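Local coordinates for protein mariner Mos1 transposase (Drosophila mauritiana, PDB 4MDB) that mediates cut-and-paste transposition of the Mos1 element, its metal-dependent catalytic domain cutting the transposon DNA and joining it to a target site, at residues A169-G172 against H173-E177. The protein carries 1 engineered substitution. Numbering follows the deposited sequence.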
ATOM      1  N   ALA A 169      -8.227   4.837  -5.261  1.00 14.35           N
ATOM      2  CA  ALA A 169      -8.949   5.240  -6.491  1.00 15.43           C
ATOM      3  C   ALA A 169     -10.451   4.976  -6.302  1.00 16.65           C
ATOM      4  O   ALA A 169     -11.284   5.882  -6.413  1.00 19.74           O
ATOM      5  CB  ALA A 169      -8.420   4.489  -7.692  1.00 16.09           C
ATOM      6  N   SER A 170     -10.791   3.774  -5.874  1.00 15.92           N
ATOM      7  CA  SER A 170     -12.206   3.384  -5.579  1.00 17.23           C
ATOM      8  C   SER A 170     -12.732   4.171  -4.395  1.00 19.15           C
ATOM      9  O   SER A 170     -13.863   4.687  -4.435  1.00 21.50           O
ATOM     10  CB  SER A 170     -12.266   1.912  -5.210  1.00 18.67           C
ATOM     11  OG  SER A 170     -13.603   1.486  -5.124  1.00 21.98           O
ATOM     12  N   MET A 171     -11.939   4.267  -3.340  1.00 17.69           N
ATOM     13  CA  MET A 171     -12.356   4.903  -2.041  1.00 16.66           C
ATOM     14  C   MET A 171     -12.578   6.385  -2.240  1.00 20.26           C
ATOM     15  O   MET A 171     -13.529   6.967  -1.748  1.00 21.94           O
ATOM     16  CB  MET A 171     -11.288   4.739  -0.991  1.00 17.17           C
ATOM     17  CG  MET A 171     -11.745   5.054   0.439  1.00 18.32           C
ATOM     18  SD  MET A 171     -10.434   5.195   1.610  1.00 19.68           S
ATOM     19  CE  MET A 171     -10.030   3.440   1.681  1.00 18.85           C
ATOM     20  N   GLY A 172     -11.707   7.004  -3.011  1.00 19.01           N
ATOM     21  CA  GLY A 172     -11.853   8.440  -3.224  1.00 20.90           C
ATOM     22  C   GLY A 172     -13.154   8.880  -3.856  1.00 22.24           C
ATOM     23  O   GLY A 172     -13.715   9.935  -3.489  1.00 19.71           O
ATOM     24  N   HIS A 173     -13.682   8.078  -4.778  1.00 19.24           N
ATOM     25  CA  HIS A 173     -14.996   8.384  -5.339  1.00 22.53           C
ATOM     26  C   HIS A 173     -16.107   8.334  -4.319  1.00 26.33           C
ATOM     27  O   HIS A 173     -16.995   9.202  -4.303  1.00 28.21           O
ATOM     28  CB  HIS A 173     -15.296   7.496  -6.558  1.00 22.89           C
ATOM     29  CG  HIS A 173     -14.234   7.556  -7.601  1.00 23.26           C
ATOM     30  ND1 HIS A 173     -13.768   8.753  -8.124  1.00 24.14           N
ATOM     31  CD2 HIS A 173     -13.507   6.581  -8.200  1.00 23.45           C
ATOM     32  CE1 HIS A 173     -12.846   8.506  -9.037  1.00 26.18           C
ATOM     33  NE2 HIS A 173     -12.665   7.199  -9.092  1.00 24.21           N
ATOM     34  N   ALA A 174     -16.062   7.353  -3.436  1.00 23.63           N
ATOM     35  CA  ALA A 174     -17.099   7.233  -2.416  1.00 26.26           C
ATOM     36  C   ALA A 174     -16.937   8.324  -1.357  1.00 25.69           C
ATOM     37  O   ALA A 174     -17.907   8.883  -0.878  1.00 24.81           O
ATOM     38  CB  ALA A 174     -17.040   5.875  -1.773  1.00 30.64           C
ATOM     39  N   LEU A 175     -15.699   8.655  -1.015  1.00 21.81           N
ATOM     40  CA  LEU A 175     -15.407   9.655  -0.030  1.00 20.52           C
ATOM     41  C   LEU A 175     -15.968  10.995  -0.425  1.00 21.48           C
ATOM     42  O   LEU A 175     -16.369  11.766   0.438  1.00 22.91           O
ATOM     43  CB  LEU A 175     -13.927   9.842   0.275  1.00 22.40           C
ATOM     44  CG  LEU A 175     -13.351   8.724   1.120  1.00 22.41           C
ATOM     45  CD1 LEU A 175     -11.842   8.837   1.090  1.00 25.42           C
ATOM     46  CD2 LEU A 175     -13.792   8.821   2.579  1.00 27.02           C
ATOM     47  N   ALA A 176     -15.986  11.273  -1.721  1.00 22.18           N
ATOM     48  CA  ALA A 176     -16.317  12.621  -2.176  1.00 23.67           C
ATOM     49  C   ALA A 176     -17.774  12.937  -1.896  1.00 28.59           C
ATOM     50  O   ALA A 176     -18.165  14.090  -1.941  1.00 31.03           O
ATOM     51  CB  ALA A 176     -16.021  12.758  -3.662  1.00 24.35           C
ATOM     52  N   GLU A 177     -18.578  11.916  -1.681  1.00 27.24           N
ATOM     53  CA  GLU A 177     -19.966  12.090  -1.299  1.00 37.91           C
ATOM     54  C   GLU A 177     -20.213  12.167   0.235  1.00 33.01           C
ATOM     55  O   GLU A 177     -21.330  12.424   0.626  1.00 33.09           O
ATOM     56  CB  GLU A 177     -20.799  10.960  -1.925  1.00 43.15           C
ATOM     57  CG  GLU A 177     -20.829  11.008  -3.460  1.00 47.49           C
ATOM     58  CD  GLU A 177     -21.609  12.219  -3.993  1.00 58.66           C
ATOM     59  OE1 GLU A 177     -22.863  12.233  -3.870  1.00 71.85           O
ATOM     60  OE2 GLU A 177     -20.987  13.171  -4.522  1.00 55.71           O
TER
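Met-171 and Leu-175, one helical turn apart, meet through their aliphatic parts: Met-171 CG lies 3.8 Å from Leu-175 CD1, and the thioether SD is 3.9 Å from that same methyl. The two side chains run at a slant to each other, and CD1 is the leucine branch that meets both CG and SD. On the Met-171 side, CG sits anti to the backbone N (chi1 -166°) and the next bond is also extended, which lays CG and SD alongside Leu-175; the bend at chi3 then turns the terminal CE away from the leucine. The backbone beneath is tied by Leu-175 N to Met-171 O, a 2.8 Å i to i+4 hydrogen bond (N-H...O 160°). One residue on, the bond from Ala-176 N to Gly-172 O is weak at 3.2 Å. The imidazole of His-173 is directed back along the helix toward Ala-169 O, its CG anti to the carbonyl carbon (chi1 -54°). Its CD2 stands 2.9 Å from Ala-169 O, approaching obliquely; this is unusually short for carbon and oxygen and therefore doubtful in detail. NE2 to that oxygen is 3.3 Å, but the angle is too poor for a hydrogen bond. Helix 183-196 packs against other side chains here: Trp-193 on Ser-170, Phe-194 on buried Met-171, Trp-189 on Ala-174 and Leu-175, while Ser-170 OG is hydrogen-bonded to Lys-197 NZ. The arrangement is ordinary i to i+4 packing on the last turns of a helix in the RNase H-like catalytic domain; the same helix carries the metal ligand Asp-164 near its start and, close to its end, exposed His-173, important for base-specific DNA binding.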